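Local coordinates for lipoprotein LpqN (Mycobacterium tuberculosis, PDB 6E5D) that supports cell envelope biogenesis, interacts with periplasmic loop domains of the mycolate transporters MmpL3 and MmpL11, and may link such transporters to periplasmic proteins, at residues I85-P90 / N218-Q223; A160-F165 / K186-P191; A167-G172 / T182-T187. One frame throughout, in Å; residues are numbered along the deposited sequence. Where two conformers were deposited one is given.

In the fold
The three contacts illustrate how bonding chemistry follows position in a fold. Interaction 3, the most deeply buried, is the regular ladder of the hairpin 165-176/179-192 and relies on main-chain hydrogen bonds. Interaction 2, partly buried, starts from the same strand 179-192, but across from it lies the end of strand 152-162 with its turn, and side chains do the work: a lysine-to-carbonyl bond, a CH-pi contact and apolar packing. Interaction 1 lies at the surface, where a proline-rich segment covers the last turns of helix 210-223 through apolar contacts and a water. Lys186 belongs to both strand contacts, and its amine also reaches Asp221 O, thereby tying the helix of interaction 1 to the sheet.

Interaction 1 of 3, residues I85-P90 / N218-Q223; sequences IDLPVP and NVIDEQ
Pro88 meets the last turns of helix 210-223 with one edge of its ring, and the methyl CD1 of Ile220 is the centre of the contact. That methyl lies 3.8 Å from Pro88 CD and 3.3 Å from Pro88 O, so the proline presents both an apolar edge and a carbonyl to it. Leu87 closes in from the preceding residue, with its CB 3.8 Å from Ile220 CD1. Farther round the helix, Pro88 CG touches Val219 CG1 at 4.0 Å and Gln223 CB at the same distance, while Pro90 CG adds a looser contact to Val219 CG1 at 4.4 Å. Pro88 and Pro90 both turn toward the helix and Val89 between them points away, the alternation expected of an extended chain.

The torsions of Ile220 explain its reach: CG1 is set opposite the carbonyl carbon (chi1 -73°), and a second bend at chi2 (-76°) carries CD1 to the loop. The Val219 carbonyl takes the N-H groups of both Glu222 and Gln223, which fixes the backbone of the last turn. The polar link between the segments is a water that donates to Asp86 O and to Gln223 O, joining the strand end to the helix end.

Beyond this shell, Ile220 also packs on Ile107, Ile121 and Leu201 of the large antiparallel sheet, and Pro90 shares Ile107. The 85-90 segment thus lies beside the helix end and shares Ile220 with strands 106-109, 120-129 and 195-206, while Asp86 pairs through its backbone with Thr225 just beyond the helix.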
ATOM      1  N   ILE A  85      -2.199   3.824  13.258  1.00 27.39           N
ATOM      2  CA  ILE A  85      -2.581   2.789  12.305  1.00 28.54           C
ATOM      3  C   ILE A  85      -1.947   1.481  12.757  1.00 33.11           C
ATOM      4  O   ILE A  85      -0.718   1.385  12.854  1.00 31.67           O
ATOM      5  CB  ILE A  85      -2.148   3.149  10.873  1.00 29.31           C
ATOM      6  CG1 ILE A  85      -2.845   4.443  10.435  1.00 29.81           C
ATOM      7  CG2 ILE A  85      -2.465   2.007   9.909  1.00 31.07           C
ATOM      8  CD1 ILE A  85      -2.346   5.005   9.125  1.00 30.65           C
ATOM      9  N   ASP A  86      -2.783   0.484  13.041  1.00 33.17           N
ATOM     10  CA  ASP A  86      -2.334  -0.810  13.542  1.00 39.46           C
ATOM     11  C   ASP A  86      -2.741  -1.894  12.557  1.00 32.36           C
ATOM     12  O   ASP A  86      -3.930  -2.052  12.261  1.00 28.28           O
ATOM     13  CB  ASP A  86      -2.926  -1.102  14.923  1.00 51.41           C
ATOM     14  CG  ASP A  86      -2.650   0.002  15.924  1.00 62.96           C
ATOM     15  OD1 ASP A  86      -1.499   0.483  15.981  1.00 66.80           O
ATOM     16  OD2 ASP A  86      -3.588   0.394  16.650  1.00 67.63           O
ATOM     17  N   LEU A  87      -1.758  -2.643  12.061  1.00 34.70           N
ATOM     18  CA  LEU A  87      -2.032  -3.756  11.162  1.00 32.76           C
ATOM     19  C   LEU A  87      -2.235  -5.042  11.958  1.00 34.24           C
ATOM     20  O   LEU A  87      -1.502  -5.298  12.917  1.00 37.58           O
ATOM     21  CB  LEU A  87      -0.883  -3.953  10.178  1.00 34.31           C
ATOM     22  CG  LEU A  87      -0.889  -3.086   8.917  1.00 34.83           C
ATOM     23  CD1 LEU A  87      -0.822  -1.610   9.267  1.00 37.16           C
ATOM     24  CD2 LEU A  87       0.265  -3.474   8.007  1.00 38.39           C
ATOM     25  N   PRO A  88      -3.212  -5.872  11.603  1.00 31.56           N
ATOM     26  CA  PRO A  88      -3.310  -7.191  12.231  1.00 33.40           C
ATOM     27  C   PRO A  88      -2.169  -8.086  11.777  1.00 28.99           C
ATOM     28  O   PRO A  88      -1.555  -7.875  10.730  1.00 26.06           O
ATOM     29  CB  PRO A  88      -4.664  -7.719  11.749  1.00 34.93           C
ATOM     30  CG  PRO A  88      -4.882  -7.027  10.446  1.00 33.76           C
ATOM     31  CD  PRO A  88      -4.284  -5.658  10.613  1.00 32.67           C
ATOM     32  N   VAL A  89      -1.886  -9.096  12.588  1.00 31.54           N
ATOM     33  CA  VAL A  89      -0.837 -10.065  12.303  1.00 33.02           C
ATOM     34  C   VAL A  89      -1.472 -11.448  12.238  1.00 33.75           C
ATOM     35  O   VAL A  89      -1.684 -12.096  13.264  1.00 36.52           O
ATOM     36  CB  VAL A  89       0.279 -10.017  13.363  1.00 32.32           C
ATOM     37  CG1 VAL A  89       1.401 -10.971  12.984  1.00 35.17           C
ATOM     38  CG2 VAL A  89       0.809  -8.601  13.514  1.00 37.23           C
ATOM     39  N   PRO A  90      -1.794 -11.936  11.041  1.00 32.05           N
ATOM     40  CA  PRO A  90      -2.400 -13.267  10.929  1.00 34.31           C
ATOM     41  C   PRO A  90      -1.440 -14.362  11.369  1.00 38.11           C
ATOM     42  O   PRO A  90      -0.224 -14.175  11.437  1.00 33.59           O
ATOM     43  CB  PRO A  90      -2.729 -13.389   9.436  1.00 33.27           C
ATOM     44  CG  PRO A  90      -2.729 -11.994   8.918  1.00 33.58           C
ATOM     45  CD  PRO A  90      -1.716 -11.262   9.735  1.00 31.68           C
ATOM     46  N   ASN A 218      -6.266  -9.855   2.388  1.00 34.48           N
ATOM     47  CA  ASN A 218      -7.686  -9.633   2.638  1.00 39.26           C
ATOM     48  C   ASN A 218      -7.935  -9.259   4.094  1.00 38.91           C
ATOM     49  O   ASN A 218      -8.811  -8.438   4.390  1.00 40.95           O
ATOM     50  CB  ASN A 218      -8.492 -10.876   2.261  1.00 48.33           C
ATOM     51  CG  ASN A 218      -8.499 -11.135   0.766  1.00 52.35           C
ATOM     52  OD1 ASN A 218      -8.121 -10.273  -0.027  1.00 52.40           O
ATOM     53  ND2 ASN A 218      -8.944 -12.324   0.374  1.00 56.22           N
ATOM     54  N   VAL A 219      -7.179  -9.852   5.019  1.00 36.48           N
ATOM     55  CA  VAL A 219      -7.319  -9.498   6.428  1.00 35.96           C
ATOM     56  C   VAL A 219      -6.744  -8.108   6.683  1.00 33.49           C
ATOM     57  O   VAL A 219      -7.365  -7.275   7.353  1.00 33.72           O
ATOM     58  CB  VAL A 219      -6.647 -10.559   7.319  1.00 35.30           C
ATOM     59  CG1 VAL A 219      -6.745 -10.168   8.788  1.00 35.37           C
ATOM     60  CG2 VAL A 219      -7.278 -11.926   7.085  1.00 37.89           C
ATOM     61  N   ILE A 220      -5.551  -7.840   6.150  1.00 29.16           N
ATOM     62  CA  ILE A 220      -4.933  -6.526   6.324  1.00 26.94           C
ATOM     63  C   ILE A 220      -5.844  -5.438   5.771  1.00 27.98           C
ATOM     64  O   ILE A 220      -6.081  -4.411   6.419  1.00 27.84           O
ATOM     65  CB  ILE A 220      -3.547  -6.496   5.656  1.00 27.96           C
ATOM     66  CG1 ILE A 220      -2.539  -7.308   6.469  1.00 33.88           C
ATOM     67  CG2 ILE A 220      -3.059  -5.058   5.485  1.00 26.83           C
ATOM     68  CD1 ILE A 220      -2.066  -6.615   7.725  1.00 37.79           C
ATOM     69  N   ASP A 221      -6.371  -5.649   4.562  1.00 27.89           N
ATOM     70  CA  ASP A 221      -7.205  -4.639   3.921  1.00 28.87           C
ATOM     71  C   ASP A 221      -8.487  -4.365   4.694  1.00 33.26           C
ATOM     72  O   ASP A 221      -9.060  -3.279   4.554  1.00 33.36           O
ATOM     73  CB  ASP A 221      -7.562  -5.073   2.496  1.00 29.55           C
ATOM     74  CG  ASP A 221      -6.397  -4.954   1.533  1.00 30.88           C
ATOM     75  OD1 ASP A 221      -5.333  -4.438   1.932  1.00 31.05           O
ATOM     76  OD2 ASP A 221      -6.551  -5.377   0.367  1.00 34.13           O
ATOM     77  N   GLU A 222      -8.950  -5.316   5.507  1.00 32.94           N
ATOM     78  CA  GLU A 222     -10.249  -5.221   6.160  1.00 39.85           C
ATOM     79  C   GLU A 222     -10.184  -4.895   7.643  1.00 35.03           C
ATOM     80  O   GLU A 222     -11.087  -4.225   8.150  1.00 35.81           O
ATOM     81  CB  GLU A 222     -11.019  -6.539   5.994  1.00 55.00           C
ATOM     82  CG  GLU A 222     -11.987  -6.571   4.820  1.00 68.55           C
ATOM     83  CD  GLU A 222     -11.374  -6.057   3.533  1.00 76.03           C
ATOM     84  OE1 GLU A 222     -12.011  -5.211   2.869  1.00 79.68           O
ATOM     85  OE2 GLU A 222     -10.256  -6.491   3.188  1.00 77.55           O
ATOM     86  N   GLN A 223      -9.145  -5.343   8.348  0.51 38.23           N
ATOM     87  CA  GLN A 223      -9.085  -5.226   9.799  0.51 39.48           C
ATOM     88  C   GLN A 223      -8.042  -4.229  10.286  0.51 35.74           C
ATOM     89  O   GLN A 223      -7.940  -4.009  11.497  0.51 37.32           O
ATOM     90  CB  GLN A 223      -8.810  -6.601  10.420  0.51 41.95           C
ATOM     91  CG  GLN A 223      -9.925  -7.607  10.192  0.51 45.74           C
ATOM     92  CD  GLN A 223      -9.628  -8.958  10.810  0.51 48.26           C
ATOM     93  OE1 GLN A 223      -9.012  -9.047  11.872  0.51 48.70           O
ATOM     94  NE2 GLN A 223     -10.061 -10.021  10.142  0.51 49.08           N
TER
HETATM   95  O   HOH W   1      -5.617  -4.272  13.679  1.00 50.91           O

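Interaction 2 of 3, residues A160-F165 / K186-P191; sequences ATLGGF and KTVVIP
The short strand 160-162 crosses strand 186-191 at -58° with the axes 7.6 Å apart at their closest, too far for direct main-chain pairing, before a type I' turn from Leu162 to Phe165 brings the chain closer. Side chains bridge the gap. Lys186 is extended to its end, with CG opposite the backbone N, so that NZ reaches Thr161 O at 2.8 Å. The amine approaches from above the carbonyl plane, 40° out of it. On the way its CE passes the methyl of Ala160, 3.9 Å from CB.

Further along, Leu162 and Val188 cross at about a right angle, with Leu162 CD2 3.9 Å from Val188 CG2. The other branch, Val188 CG1, meets Phe165 CB at 3.7 Å. The Phe165 ring then lies over Ile190, whose CG2 makes a CH-pi contact with one face, 3.9 Å from the centroid and 19° off the normal. Pro191 CD approaches the same ring obliquely, 3.8 Å from Phe165 CD1. Leu162 and Phe165 exchange both backbone hydrogen bonds of this two-residue type I' turn, which joins strands 152-162 and 165-176 in a beta hairpin, and Gly163 and Gly164 supply its positive-phi positions. Ile226 of strand 225-227 covers Leu162, Phe165, Val188 and Ile190.

The chemistry thus changes along the strand, from a charged end to an apolar and aromatic one. Since Lys186 NZ also donates to Asp221 O, two backbone carbonyls hold its ammonium group; these, with the nearby Glu222 carboxylate and the C-terminal end of helix 210-223, probably ease burial of the charge.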
ATOM      1  N   ALA A 160     -13.032   1.210  -2.232  1.00 23.10           N
ATOM      2  CA  ALA A 160     -13.050   0.499  -0.965  1.00 25.24           C
ATOM      3  C   ALA A 160     -13.075   1.523   0.164  1.00 25.93           C
ATOM      4  O   ALA A 160     -13.098   2.736  -0.069  1.00 24.56           O
ATOM      5  CB  ALA A 160     -11.846  -0.441  -0.851  1.00 24.97           C
ATOM      6  N   THR A 161     -13.087   1.023   1.398  1.00 24.97           N
ATOM      7  CA  THR A 161     -13.036   1.872   2.579  1.00 22.88           C
ATOM      8  C   THR A 161     -12.143   1.225   3.626  1.00 22.40           C
ATOM      9  O   THR A 161     -11.863   0.023   3.581  1.00 23.48           O
ATOM     10  CB  THR A 161     -14.425   2.112   3.186  1.00 30.07           C
ATOM     11  OG1 THR A 161     -14.918   0.889   3.750  1.00 36.28           O
ATOM     12  CG2 THR A 161     -15.398   2.613   2.132  1.00 31.86           C
ATOM     13  N   LEU A 162     -11.705   2.040   4.581  1.00 22.41           N
ATOM     14  CA  LEU A 162     -10.988   1.537   5.751  1.00 22.84           C
ATOM     15  C   LEU A 162     -11.154   2.547   6.874  1.00 23.22           C
ATOM     16  O   LEU A 162     -10.739   3.702   6.732  1.00 22.15           O
ATOM     17  CB  LEU A 162      -9.506   1.302   5.437  1.00 23.88           C
ATOM     18  CG  LEU A 162      -8.719   0.504   6.480  1.00 24.84           C
ATOM     19  CD1 LEU A 162      -9.355  -0.859   6.733  1.00 29.50           C
ATOM     20  CD2 LEU A 162      -7.271   0.343   6.038  1.00 27.40           C
ATOM     21  N   GLY A 163     -11.776   2.122   7.973  1.00 27.23           N
ATOM     22  CA  GLY A 163     -11.943   2.988   9.130  1.00 25.60           C
ATOM     23  C   GLY A 163     -12.757   4.234   8.866  1.00 24.85           C
ATOM     24  O   GLY A 163     -12.556   5.251   9.540  1.00 22.95           O
ATOM     25  N   GLY A 164     -13.681   4.181   7.909  1.00 21.40           N
ATOM     26  CA  GLY A 164     -14.474   5.334   7.545  1.00 21.62           C
ATOM     27  C   GLY A 164     -13.857   6.215   6.481  1.00 22.60           C
ATOM     28  O   GLY A 164     -14.506   7.174   6.040  1.00 22.29           O
ATOM     29  N   PHE A 165     -12.633   5.924   6.056  1.00 21.08           N
ATOM     30  CA  PHE A 165     -11.934   6.712   5.053  1.00 18.70           C
ATOM     31  C   PHE A 165     -12.036   6.029   3.697  1.00 21.61           C
ATOM     32  O   PHE A 165     -12.033   4.798   3.608  1.00 22.04           O
ATOM     33  CB  PHE A 165     -10.466   6.898   5.446  1.00 17.79           C
ATOM     34  CG  PHE A 165     -10.282   7.673   6.723  1.00 19.52           C
ATOM     35  CD1 PHE A 165     -10.329   9.060   6.718  1.00 19.28           C
ATOM     36  CD2 PHE A 165     -10.085   7.019   7.927  1.00 20.18           C
ATOM     37  CE1 PHE A 165     -10.167   9.777   7.889  1.00 20.19           C
ATOM     38  CE2 PHE A 165      -9.924   7.733   9.103  1.00 21.30           C
ATOM     39  CZ  PHE A 165      -9.969   9.113   9.083  1.00 21.18           C
ATOM     40  N   LYS A 186      -3.712  -1.442  -1.628  1.00 16.77           N
ATOM     41  CA  LYS A 186      -4.846  -0.663  -1.154  1.00 16.02           C
ATOM     42  C   LYS A 186      -4.344   0.705  -0.715  1.00 16.90           C
ATOM     43  O   LYS A 186      -3.410   0.802   0.087  1.00 17.74           O
ATOM     44  CB  LYS A 186      -5.569  -1.370  -0.004  1.00 18.12           C
ATOM     45  CG  LYS A 186      -6.802  -0.613   0.504  1.00 19.21           C
ATOM     46  CD  LYS A 186      -7.708  -1.498   1.350  1.00 18.81           C
ATOM     47  CE  LYS A 186      -8.991  -0.775   1.751  1.00 24.00           C
ATOM     48  NZ  LYS A 186      -9.930  -1.673   2.490  1.00 26.33           N
ATOM     49  N   THR A 187      -4.954   1.753  -1.261  1.00 15.59           N
ATOM     50  CA  THR A 187      -4.606   3.134  -0.954  1.00 18.19           C
ATOM     51  C   THR A 187      -5.760   3.763  -0.186  1.00 13.75           C
ATOM     52  O   THR A 187      -6.915   3.665  -0.611  1.00 18.33           O
ATOM     53  CB  THR A 187      -4.322   3.921  -2.238  1.00 21.44           C
ATOM     54  OG1 THR A 187      -3.228   3.315  -2.940  1.00 21.66           O
ATOM     55  CG2 THR A 187      -3.987   5.378  -1.931  1.00 22.47           C
ATOM     56  N   VAL A 188      -5.450   4.383   0.951  1.00 15.23           N
ATOM     57  CA  VAL A 188      -6.444   5.029   1.802  1.00 16.53           C
ATOM     58  C   VAL A 188      -6.036   6.483   1.979  1.00 15.27           C
ATOM     59  O   VAL A 188      -4.883   6.767   2.321  1.00 16.93           O
ATOM     60  CB  VAL A 188      -6.566   4.337   3.173  1.00 17.80           C
ATOM     61  CG1 VAL A 188      -7.726   4.919   3.974  1.00 20.60           C
ATOM     62  CG2 VAL A 188      -6.717   2.821   3.020  1.00 19.09           C
ATOM     63  N   VAL A 189      -6.977   7.400   1.758  1.00 18.14           N
ATOM     64  CA  VAL A 189      -6.757   8.821   2.005  1.00 19.99           C
ATOM     65  C   VAL A 189      -7.357   9.170   3.360  1.00 18.75           C
ATOM     66  O   VAL A 189      -8.479   8.757   3.680  1.00 17.75           O
ATOM     67  CB  VAL A 189      -7.345   9.696   0.884  1.00 23.77           C
ATOM     68  CG1 VAL A 189      -6.565   9.482  -0.408  1.00 26.23           C
ATOM     69  CG2 VAL A 189      -8.836   9.413   0.675  1.00 24.87           C
ATOM     70  N   ILE A 190      -6.605   9.921   4.157  1.00 18.32           N
ATOM     71  CA  ILE A 190      -6.950  10.171   5.554  1.00 20.60           C
ATOM     72  C   ILE A 190      -6.876  11.675   5.797  1.00 20.64           C
ATOM     73  O   ILE A 190      -5.851  12.176   6.283  1.00 21.03           O
ATOM     74  CB  ILE A 190      -6.017   9.392   6.497  1.00 18.41           C
ATOM     75  CG1 ILE A 190      -6.064   7.893   6.181  1.00 20.80           C
ATOM     76  CG2 ILE A 190      -6.393   9.630   7.957  1.00 19.09           C
ATOM     77  CD1 ILE A 190      -4.983   7.097   6.883  1.00 20.59           C
ATOM     78  N   PRO A 191      -7.916  12.434   5.455  1.00 19.80           N
ATOM     79  CA  PRO A 191      -7.877  13.882   5.690  1.00 21.45           C
ATOM     80  C   PRO A 191      -7.853  14.187   7.179  1.00 23.67           C
ATOM     81  O   PRO A 191      -8.643  13.645   7.955  1.00 25.34           O
ATOM     82  CB  PRO A 191      -9.167  14.388   5.030  1.00 21.50           C
ATOM     83  CG  PRO A 191      -9.587  13.293   4.101  1.00 21.83           C
ATOM     84  CD  PRO A 191      -9.144  12.026   4.752  1.00 21.49           C
TER

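Interaction 3 of 3, residues A167-G172 / T182-T187; sequences AWQLGG and TVAQKT
Gln169 and Lys186 face each other as a non-hydrogen-bonded pair, and in one of the two Gln169 conformers their side chains cross at about a right angle with Gln169 CG 4.1 Å from Lys186 CB. In that conformer a bend at chi2 (-90°) turns the amide along the ladder, so that Gln169 NE2 lies 3.9 Å from the methyl of Ala184. Ala167 lies on the same face, where its CB supports the lysine chain 3.8 Å from CE.

Trp168, Leu170, Gln185 and Thr187 project from the other face. The indole of Trp168 leads away from the partner strand, and its NE1 is bonded to Asp156 O of strand 152-162. Leu170 has CG between the backbone N and the carbonyl carbon (chi1 80°), which swings CD2 back across to Gln185 O at 3.9 Å. Gln185 sends NE2 to Asn202 and Glu144.

These side chains stand on a beta hairpin, strands 165-176 and 179-192, within the large antiparallel sheet of this Mog1p/PsbP-clan domain, between strands 152-162 and 195-206. Trp168 with Thr187, Leu170 with Gln185, and Gly172 with Val183 each exchange two backbone hydrogen bonds; the straightest, Val183 N to Gly172 O, measures 2.9 Å with 171° at the hydrogen. In the alternate pairs CA-H groups point at the carbonyls, as where Gln169 CA lies 3.3 Å from Gln185 O.

At Gly171 and Ala184 the strands draw to 3.9 Å between CA atoms, with glycine contributing no side chain. Helix 142-146 packs on Leu170 and Gln185, while helix 210-223 covers the opposite face at Gln169, Ala184 and Lys186.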
ATOM      1  N   ALA A 167     -11.059   4.645  -0.009  1.00 18.80           N
ATOM      2  CA  ALA A 167      -9.888   3.889  -0.427  1.00 19.13           C
ATOM      3  C   ALA A 167     -10.089   3.342  -1.833  1.00 20.07           C
ATOM      4  O   ALA A 167     -11.174   3.431  -2.414  1.00 23.14           O
ATOM      5  CB  ALA A 167      -9.597   2.746   0.549  1.00 21.63           C
ATOM      6  N   TRP A 168      -9.016   2.764  -2.369  1.00 20.83           N
ATOM      7  CA  TRP A 168      -9.022   2.097  -3.662  1.00 18.89           C
ATOM      8  C   TRP A 168      -8.096   0.895  -3.579  1.00 20.07           C
ATOM      9  O   TRP A 168      -7.038   0.977  -2.954  1.00 20.13           O
ATOM     10  CB  TRP A 168      -8.557   3.036  -4.780  1.00 22.76           C
ATOM     11  CG  TRP A 168      -8.864   2.522  -6.139  1.00 22.40           C
ATOM     12  CD1 TRP A 168      -8.064   1.747  -6.925  1.00 27.47           C
ATOM     13  CD2 TRP A 168     -10.069   2.738  -6.876  1.00 28.23           C
ATOM     14  NE1 TRP A 168      -8.698   1.468  -8.110  1.00 29.18           N
ATOM     15  CE2 TRP A 168      -9.931   2.065  -8.104  1.00 31.33           C
ATOM     16  CE3 TRP A 168     -11.250   3.437  -6.616  1.00 29.66           C
ATOM     17  CZ2 TRP A 168     -10.931   2.072  -9.074  1.00 34.92           C
ATOM     18  CZ3 TRP A 168     -12.242   3.443  -7.577  1.00 35.24           C
ATOM     19  CH2 TRP A 168     -12.076   2.764  -8.792  1.00 37.07           C
ATOM     20  N   GLN A 169      -8.494  -0.221  -4.191  1.00 21.61           N
ATOM     21  CA  GLN A 169      -7.702  -1.448  -4.180  0.64 19.26           C
ATOM     22  C   GLN A 169      -7.647  -2.050  -5.578  1.00 22.12           C
ATOM     23  O   GLN A 169      -8.658  -2.057  -6.290  1.00 23.13           O
ATOM     24  CB  GLN A 169      -8.294  -2.481  -3.205  0.64 23.79           C
ATOM     25  CG  GLN A 169      -7.352  -3.632  -2.876  0.64 23.39           C
ATOM     26  CD  GLN A 169      -7.493  -4.816  -3.820  0.64 27.80           C
ATOM     27  OE1 GLN A 169      -8.443  -4.899  -4.600  0.64 31.14           O
ATOM     28  NE2 GLN A 169      -6.544  -5.742  -3.752  0.64 24.39           N
ATOM     29  N   LEU A 170      -6.478  -2.560  -5.963  1.00 20.94           N
ATOM     30  CA  LEU A 170      -6.323  -3.300  -7.206  1.00 21.47           C
ATOM     31  C   LEU A 170      -5.175  -4.281  -7.032  1.00 23.46           C
ATOM     32  O   LEU A 170      -4.363  -4.155  -6.112  1.00 21.34           O
ATOM     33  CB  LEU A 170      -6.060  -2.386  -8.412  1.00 25.39           C
ATOM     34  CG  LEU A 170      -4.643  -1.851  -8.644  1.00 23.11           C
ATOM     35  CD1 LEU A 170      -4.519  -1.273 -10.047  1.00 25.77           C
ATOM     36  CD2 LEU A 170      -4.271  -0.809  -7.609  1.00 25.11           C
ATOM     37  N   GLY A 171      -5.109  -5.256  -7.935  1.00 21.91           N
ATOM     38  CA  GLY A 171      -4.049  -6.246  -7.881  1.00 21.10           C
ATOM     39  C   GLY A 171      -3.828  -6.871  -9.238  1.00 25.22           C
ATOM     40  O   GLY A 171      -4.574  -6.633 -10.192  1.00 29.11           O
ATOM     41  N   GLY A 172      -2.777  -7.681  -9.311  1.00 25.33           N
ATOM     42  CA  GLY A 172      -2.434  -8.346 -10.554  1.00 26.16           C
ATOM     43  C   GLY A 172      -1.118  -9.082 -10.410  1.00 25.62           C
ATOM     44  O   GLY A 172      -0.680  -9.380  -9.298  1.00 25.20           O
ATOM     45  N   THR A 182       2.861 -11.886  -7.680  1.00 22.10           N
ATOM     46  CA  THR A 182       1.553 -11.305  -7.420  1.00 20.56           C
ATOM     47  C   THR A 182       1.722 -10.043  -6.589  1.00 21.06           C
ATOM     48  O   THR A 182       2.536  -9.997  -5.663  1.00 23.18           O
ATOM     49  CB  THR A 182       0.644 -12.297  -6.692  1.00 23.19           C
ATOM     50  OG1 THR A 182       0.327 -13.383  -7.571  1.00 29.50           O
ATOM     51  CG2 THR A 182      -0.646 -11.621  -6.248  1.00 23.79           C
ATOM     52  N   VAL A 183       0.955  -9.015  -6.934  1.00 21.00           N
ATOM     53  CA  VAL A 183       1.020  -7.734  -6.246  0.82 20.31           C
ATOM     54  C   VAL A 183      -0.394  -7.207  -6.053  1.00 20.54           C
ATOM     55  O   VAL A 183      -1.282  -7.443  -6.877  1.00 21.23           O
ATOM     56  CB  VAL A 183       1.883  -6.716  -7.030  0.82 21.18           C
ATOM     57  CG1 VAL A 183       1.259  -6.414  -8.398  0.82 20.76           C
ATOM     58  CG2 VAL A 183       2.100  -5.442  -6.219  0.82 22.61           C
ATOM     59  N   ALA A 184      -0.597  -6.506  -4.943  1.00 19.96           N
ATOM     60  CA  ALA A 184      -1.860  -5.853  -4.655  1.00 18.66           C
ATOM     61  C   ALA A 184      -1.561  -4.604  -3.844  1.00 19.31           C
ATOM     62  O   ALA A 184      -0.574  -4.545  -3.106  1.00 21.13           O
ATOM     63  CB  ALA A 184      -2.821  -6.774  -3.897  1.00 19.37           C
ATOM     64  N   GLN A 185      -2.418  -3.599  -3.986  1.00 18.42           N
ATOM     65  CA  GLN A 185      -2.200  -2.345  -3.282  1.00 21.15           C
ATOM     66  C   GLN A 185      -3.540  -1.744  -2.909  1.00 17.33           C
ATOM     67  O   GLN A 185      -4.397  -1.557  -3.776  1.00 20.77           O
ATOM     68  CB  GLN A 185      -1.401  -1.363  -4.138  1.00 22.35           C
ATOM     69  CG  GLN A 185      -1.168  -0.016  -3.472  1.00 20.52           C
ATOM     70  CD  GLN A 185      -0.433   0.953  -4.373  1.00 21.46           C
ATOM     71  OE1 GLN A 185      -0.996   1.460  -5.344  1.00 24.52           O
ATOM     72  NE2 GLN A 185       0.830   1.216  -4.060  1.00 20.61           N
ATOM     73  N   LYS A 186      -3.712  -1.442  -1.628  1.00 16.77           N
ATOM     74  CA  LYS A 186      -4.846  -0.663  -1.154  1.00 16.02           C
ATOM     75  C   LYS A 186      -4.344   0.705  -0.715  1.00 16.90           C
ATOM     76  O   LYS A 186      -3.410   0.802   0.087  1.00 17.74           O
ATOM     77  CB  LYS A 186      -5.569  -1.370  -0.004  1.00 18.12           C
ATOM     78  CG  LYS A 186      -6.802  -0.613   0.504  1.00 19.21           C
ATOM     79  CD  LYS A 186      -7.708  -1.498   1.350  1.00 18.81           C
ATOM     80  CE  LYS A 186      -8.991  -0.775   1.751  1.00 24.00           C
ATOM     81  NZ  LYS A 186      -9.930  -1.673   2.490  1.00 26.33           N
ATOM     82  N   THR A 187      -4.954   1.753  -1.261  1.00 15.59           N
ATOM     83  CA  THR A 187      -4.606   3.134  -0.954  1.00 18.19           C
ATOM     84  C   THR A 187      -5.760   3.763  -0.186  1.00 13.75           C
ATOM     85  O   THR A 187      -6.915   3.665  -0.611  1.00 18.33           O
ATOM     86  CB  THR A 187      -4.322   3.921  -2.238  1.00 21.44           C
ATOM     87  OG1 THR A 187      -3.228   3.315  -2.940  1.00 21.66           O
ATOM     88  CG2 THR A 187      -3.987   5.378  -1.931  1.00 22.47           C
TER